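Local coordinates for Tlr1174 protein (Synechococcus elongatus, PDB 2OZT) that catalyses the dehydration of SHCHC to 2-succinylbenzoate, a metal-dependent step of phylloquinone biosynthesis, as a monomeric member of the mandelate racemase/muconate lactonizing enzyme family, at residues 222-227 / 240-245; 267-272 / 292-297. One frame throughout, in Å; residues are numbered along the deposited sequence.

Contact 1 of 2, residues 222-227 / 240-245; sequences ESVVSA and GFFVIK. With NA (sodium ion), chain D.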
loop_
_atom_site.group_PDB
_atom_site.type_symbol
_atom_site.label_atom_id
_atom_site.label_comp_id
_atom_site.label_asym_id
_atom_site.label_seq_id
_atom_site.Cartn_x
_atom_site.Cartn_y
_atom_site.Cartn_z
ATOM N N GLU A 222 7.703 -4.237 -2.806
ATOM C CA GLU A 222 7.744 -5.622 -2.355
ATOM C C GLU A 222 8.760 -5.817 -1.247
ATOM O O GLU A 222 8.565 -6.678 -0.362
ATOM C CB GLU A 222 8.068 -6.539 -3.549
ATOM C CG GLU A 222 6.908 -6.731 -4.566
ATOM C CD GLU A 222 6.791 -5.691 -5.680
ATOM O OE1 GLU A 222 7.414 -4.614 -5.596
ATOM O OE2 GLU A 222 6.004 -5.938 -6.661
ATOM N N SER A 223 9.814 -4.997 -1.234
ATOM C CA SER A 223 10.828 -5.108 -0.197
ATOM C C SER A 223 10.395 -4.616 1.177
ATOM O O SER A 223 11.071 -4.948 2.182
ATOM C CB SER A 223 12.096 -4.333 -0.590
ATOM O OG SER A 223 12.857 -5.017 -1.598
ATOM N N VAL A 224 9.349 -3.778 1.210
ATOM C CA VAL A 224 8.924 -3.170 2.475
ATOM C C VAL A 224 7.443 -3.405 2.765
ATOM O O VAL A 224 6.585 -2.648 2.353
ATOM C CB VAL A 224 9.328 -1.675 2.620
ATOM C CG1 VAL A 224 10.870 -1.547 2.783
ATOM C CG2 VAL A 224 8.867 -0.814 1.439
ATOM N N VAL A 225 7.173 -4.487 3.462
ATOM C CA VAL A 225 5.807 -4.827 3.864
ATOM C C VAL A 225 5.590 -4.442 5.340
ATOM O O VAL A 225 4.704 -3.635 5.680
ATOM C CB VAL A 225 5.549 -6.318 3.596
ATOM C CG1 VAL A 225 4.145 -6.736 4.111
ATOM C CG2 VAL A 225 5.713 -6.610 2.076
ATOM N N SER A 226 6.433 -4.978 6.202
ATOM C CA SER A 226 6.293 -4.786 7.650
ATOM C C SER A 226 7.160 -3.661 8.194
ATOM O O SER A 226 8.139 -3.229 7.548
ATOM C CB SER A 226 6.699 -6.076 8.373
ATOM O OG SER A 226 8.108 -6.282 8.205
ATOM N N ALA A 227 6.793 -3.172 9.387
ATOM C CA ALA A 227 7.644 -2.212 10.081
ATOM C C ALA A 227 9.092 -2.699 10.210
ATOM O O ALA A 227 10.054 -1.913 10.058
ATOM C CB ALA A 227 7.048 -1.914 11.468
ATOM N N GLY A 240 16.245 6.264 -1.044
ATOM C CA GLY A 240 15.071 6.449 -1.868
ATOM C C GLY A 240 13.747 6.455 -1.128
ATOM O O GLY A 240 13.651 6.886 0.050
ATOM N N PHE A 241 12.722 6.061 -1.871
ATOM C CA PHE A 241 11.364 6.087 -1.340
ATOM C C PHE A 241 10.923 4.744 -0.777
ATOM O O PHE A 241 11.465 3.687 -1.075
ATOM C CB PHE A 241 10.375 6.485 -2.437
ATOM C CG PHE A 241 10.524 7.907 -2.882
ATOM C CD1 PHE A 241 9.710 8.913 -2.396
ATOM C CD2 PHE A 241 11.507 8.233 -3.820
ATOM C CE1 PHE A 241 9.896 10.227 -2.817
ATOM C CE2 PHE A 241 11.662 9.529 -4.277
ATOM C CZ PHE A 241 10.867 10.543 -3.761
ATOM N N PHE A 242 9.921 4.811 0.104
ATOM C CA PHE A 242 9.352 3.597 0.689
ATOM C C PHE A 242 7.854 3.639 0.399
ATOM O O PHE A 242 7.211 4.655 0.694
ATOM C CB PHE A 242 9.453 3.686 2.215
ATOM C CG PHE A 242 10.864 3.664 2.789
ATOM C CD1 PHE A 242 11.390 2.498 3.307
ATOM C CD2 PHE A 242 11.608 4.842 2.905
ATOM C CE1 PHE A 242 12.676 2.498 3.897
ATOM C CE2 PHE A 242 12.881 4.825 3.498
ATOM C CZ PHE A 242 13.388 3.656 3.981
ATOM N N VAL A 243 7.323 2.591 -0.212
ATOM C CA VAL A 243 5.871 2.528 -0.461
ATOM C C VAL A 243 5.267 1.745 0.721
ATOM O O VAL A 243 5.547 0.558 0.896
ATOM C CB VAL A 243 5.574 1.835 -1.799
ATOM C CG1 VAL A 243 4.065 1.770 -2.053
ATOM C CG2 VAL A 243 6.294 2.580 -2.953
ATOM N N ILE A 244 4.501 2.434 1.565
ATOM C CA ILE A 244 3.987 1.845 2.801
ATOM C C ILE A 244 2.567 1.355 2.600
ATOM O O ILE A 244 1.679 2.150 2.210
ATOM C CB ILE A 244 3.941 2.941 3.887
ATOM C CG1 ILE A 244 5.327 3.545 4.165
ATOM C CG2 ILE A 244 3.320 2.392 5.205
ATOM C CD1 ILE A 244 6.397 2.520 4.606
ATOM N N LYS A 245 2.357 0.059 2.844
ATOM C CA LYS A 245 0.995 -0.497 2.847
ATOM C C LYS A 245 0.539 -0.584 4.283
ATOM O O LYS A 245 0.834 -1.535 4.998
ATOM C CB LYS A 245 0.946 -1.906 2.236
ATOM C CG LYS A 245 1.113 -1.930 0.697
ATOM C CD LYS A 245 2.526 -1.551 0.147
ATOM C CE LYS A 245 3.644 -2.466 0.641
ATOM N NZ LYS A 245 4.977 -1.964 0.012
HETATM NA NA NA D . 6.431 -2.587 -7.053
HETATM O O HOH W 1 4.487 -1.421 3.931
#
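At the catalytic end of the enolase-superfamily barrel, Lys245, the predicted proton acceptor, following Ile244, reaches back to the loop of Val224. Its NZ donates to Val224 O at 2.9 Å, from 36° above the carbonyl plane, and to Val243 O at 2.7 Å. Bends at chi2 (69°) and chi3 (60°) fold the lysine chain over its own strand and bring the amine to both carbonyls. Asp221, a metal ligand, adds a salt bridge to the same NZ. One water ties the backbones together, donating to Val224 O and Val225 O and accepting from Lys245 N at 2.8 Å. Val224 points its side chain at the strand: CG1 meets the edge of the Phe242 ring near its plane, 4.1 Å from CD1, while CG2 lies against Val243 O. A methionine in place of Lys245 would probably leave Val224 O and Val243 O without this shared donor and Asp221 without its salt-bridge partner. On the same loop Glu222 OE1 binds the sodium ion at 2.7 Å, together with Asp167 and Asp221. Helix 227-235 packs its Trp233 on both Val224 and Phe242, and strand 268-270 flanks strand 241-244, with Leu268 touching Phe242.

Contact 2 of 2, residues 267-272 / 292-297; sequences RLVFSS and PCHALG. With PO4 (phosphate ion), chain B.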
loop_
_atom_site.group_PDB
_atom_site.type_symbol
_atom_site.label_atom_id
_atom_site.label_comp_id
_atom_site.label_asym_id
_atom_site.label_seq_id
_atom_site.Cartn_x
_atom_site.Cartn_y
_atom_site.Cartn_z
ATOM N N ARG A 267 9.906 10.883 1.983
ATOM C CA ARG A 267 10.234 9.686 1.213
ATOM C C ARG A 267 9.140 8.607 1.250
ATOM O O ARG A 267 9.325 7.525 0.718
ATOM C CB ARG A 267 11.575 9.117 1.699
ATOM C CG ARG A 267 12.797 9.972 1.254
ATOM C CD ARG A 267 12.855 10.109 -0.231
ATOM N NE ARG A 267 14.226 10.328 -0.674
ATOM C CZ ARG A 267 14.646 11.370 -1.391
ATOM N NH1 ARG A 267 13.798 12.310 -1.797
ATOM N NH2 ARG A 267 15.928 11.460 -1.724
ATOM N N LEU A 268 8.005 8.883 1.909
ATOM C CA LEU A 268 6.877 7.914 1.979
ATOM C C LEU A 268 5.841 8.118 0.879
ATOM O O LEU A 268 5.451 9.253 0.562
ATOM C CB LEU A 268 6.148 8.017 3.332
ATOM C CG LEU A 268 7.036 7.829 4.555
ATOM C CD1 LEU A 268 6.143 7.757 5.768
ATOM C CD2 LEU A 268 7.931 6.576 4.466
ATOM N N VAL A 269 5.350 6.982 0.389
ATOM C CA VAL A 269 4.178 6.953 -0.487
ATOM C C VAL A 269 3.241 5.904 0.116
ATOM O O VAL A 269 3.639 4.761 0.332
ATOM C CB VAL A 269 4.573 6.527 -1.919
ATOM C CG1 VAL A 269 3.316 6.338 -2.786
ATOM C CG2 VAL A 269 5.462 7.623 -2.542
ATOM N N PHE A 270 2.008 6.311 0.428
ATOM C CA PHE A 270 1.089 5.359 1.003
ATOM C C PHE A 270 0.222 4.688 -0.050
ATOM O O PHE A 270 -0.352 5.366 -0.885
ATOM C CB PHE A 270 0.181 6.109 1.996
ATOM C CG PHE A 270 0.907 6.631 3.203
ATOM C CD1 PHE A 270 1.014 5.844 4.325
ATOM C CD2 PHE A 270 1.437 7.917 3.229
ATOM C CE1 PHE A 270 1.720 6.305 5.473
ATOM C CE2 PHE A 270 2.154 8.386 4.334
ATOM C CZ PHE A 270 2.243 7.583 5.466
ATOM N N SER A 271 0.140 3.356 0.016
ATOM C CA SER A 271 -0.570 2.594 -1.003
ATOM C C SER A 271 -1.467 1.525 -0.485
ATOM O O SER A 271 -1.461 1.185 0.722
ATOM C CB SER A 271 0.444 1.990 -1.983
ATOM O OG SER A 271 1.050 0.859 -1.435
ATOM N N SER A 272 -2.307 1.055 -1.404
ATOM C CA SER A 272 -3.321 0.049 -1.083
ATOM C C SER A 272 -2.843 -1.379 -1.185
ATOM O O SER A 272 -2.064 -1.733 -2.068
ATOM C CB SER A 272 -4.509 0.214 -2.028
ATOM O OG SER A 272 -5.496 -0.784 -1.767
ATOM N N PRO A 292 0.087 13.186 3.937
ATOM C CA PRO A 292 0.954 12.721 2.848
ATOM C C PRO A 292 1.299 13.832 1.848
ATOM O O PRO A 292 0.496 14.733 1.597
ATOM C CB PRO A 292 0.110 11.607 2.174
ATOM C CG PRO A 292 -1.313 11.919 2.571
ATOM C CD PRO A 292 -1.208 12.512 3.960
ATOM N N CYS A 293 2.484 13.719 1.257
ATOM C CA CYS A 293 2.951 14.697 0.282
ATOM C C CYS A 293 3.166 14.130 -1.107
ATOM O O CYS A 293 3.762 14.782 -1.985
ATOM C CB CYS A 293 4.264 15.346 0.752
ATOM S SG CYS A 293 5.600 14.206 0.961
ATOM N N HIS A 294 2.716 12.897 -1.314
ATOM C CA HIS A 294 2.735 12.272 -2.644
ATOM C C HIS A 294 1.417 11.602 -2.908
ATOM O O HIS A 294 0.739 11.141 -1.958
ATOM C CB HIS A 294 3.847 11.229 -2.721
ATOM C CG HIS A 294 5.204 11.810 -2.467
ATOM N ND1 HIS A 294 5.760 12.768 -3.290
ATOM C CD2 HIS A 294 6.110 11.580 -1.474
ATOM C CE1 HIS A 294 6.959 13.101 -2.824
ATOM N NE2 HIS A 294 7.189 12.414 -1.717
ATOM N N ALA A 295 1.040 11.526 -4.182
ATOM C CA ALA A 295 -0.225 10.911 -4.588
ATOM C C ALA A 295 -0.288 9.497 -4.036
ATOM O O ALA A 295 0.692 8.745 -4.098
ATOM C CB ALA A 295 -0.289 10.833 -6.132
ATOM N N LEU A 296 -1.453 9.145 -3.498
ATOM C CA LEU A 296 -1.628 7.846 -2.856
ATOM C C LEU A 296 -1.805 6.715 -3.836
ATOM O O LEU A 296 -2.474 6.884 -4.895
ATOM C CB LEU A 296 -2.909 7.830 -1.979
ATOM C CG LEU A 296 -3.080 8.921 -0.925
ATOM C CD1 LEU A 296 -4.398 8.711 -0.177
ATOM C CD2 LEU A 296 -1.866 8.913 0.057
ATOM N N GLY A 297 -1.261 5.552 -3.487
ATOM C CA GLY A 297 -1.416 4.384 -4.369
ATOM C C GLY A 297 -2.730 3.676 -4.088
ATOM O O GLY A 297 -2.740 2.460 -3.823
HETATM P P PO4 B . 3.623 13.089 -6.250
HETATM O O1 PO4 B . 2.130 13.120 -6.154
HETATM O O2 PO4 B . 4.031 11.728 -5.801
HETATM O O3 PO4 B . 4.002 13.282 -7.719
HETATM O O4 PO4 B . 4.494 14.079 -5.499
HETATM O O HOH W 2 3.474 10.807 1.501
HETATM O O HOH W 3 1.709 9.199 -0.094
HETATM O O HOH W 4 -1.558 -0.442 -4.657
#
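Gly297 runs so close to Ser271 that their CA atoms are only 3.9 Å apart, and a CB built on the glycine would clash with Ser271 CB. A single parallel bridge joins the backbones: Gly297 N donates to Phe270 O at 2.8 Å, and Ser272 N to Gly297 O at 2.8 Å, the latter from 48° above the carbonyl plane. Further back the segments part and water takes over, one molecule linking Phe270 N with His294 O, another Leu268 O with Cys293 N. Strand 268-270 is the seventh of the family's (β/α)7β barrel, and 292-297, after helix 277-290, takes the place of the eighth, short as its pairing is; the Leu296 backbone hydrogen bond to Pro109 is consistent with closure toward strand 112-114. Phe270 CB meets Leu296 CD2 at 4.0 Å, and Phe270 CD2 lies 4.1 Å from Pro292 CB. With CG anti to the carbonyl carbon (chi1 -59°), the His294 ring presents CD2 to Leu268 O, 3.2 Å away in the ring plane, while Val269 CG2 packs on its CB. NE2 hydrogen-bonds to Gln266 O; ND1 points almost straight (172°) at O4, 2.9 Å off, of a phosphate probably brought in by the crystallisation medium, which Ala295 N, Arg165 and Thr134 also hold.

How the contacts relate
The two contacts follow one another along the chain, contact 1 closing before contact 2 opens, with their centres about 11 Å apart. Strands 241-244 and 268-270 are neighbours in the parallel sheet of the barrel, joined through Phe242 N to Arg267 O and Ile244 N to Val269 O, both 2.8 Å and probably hydrogen bonds. Contact 1 ties strand 241-244 to the loop before helix 227-235, whereas contact 2 sets the other side of strand 268-270 against the segment after helix 277-290. They meet again at Ser271, whose OG packs 3.2 Å from Lys245 CD, placing Ser271 next to the predicted proton acceptor and near the metal ligand Asp221.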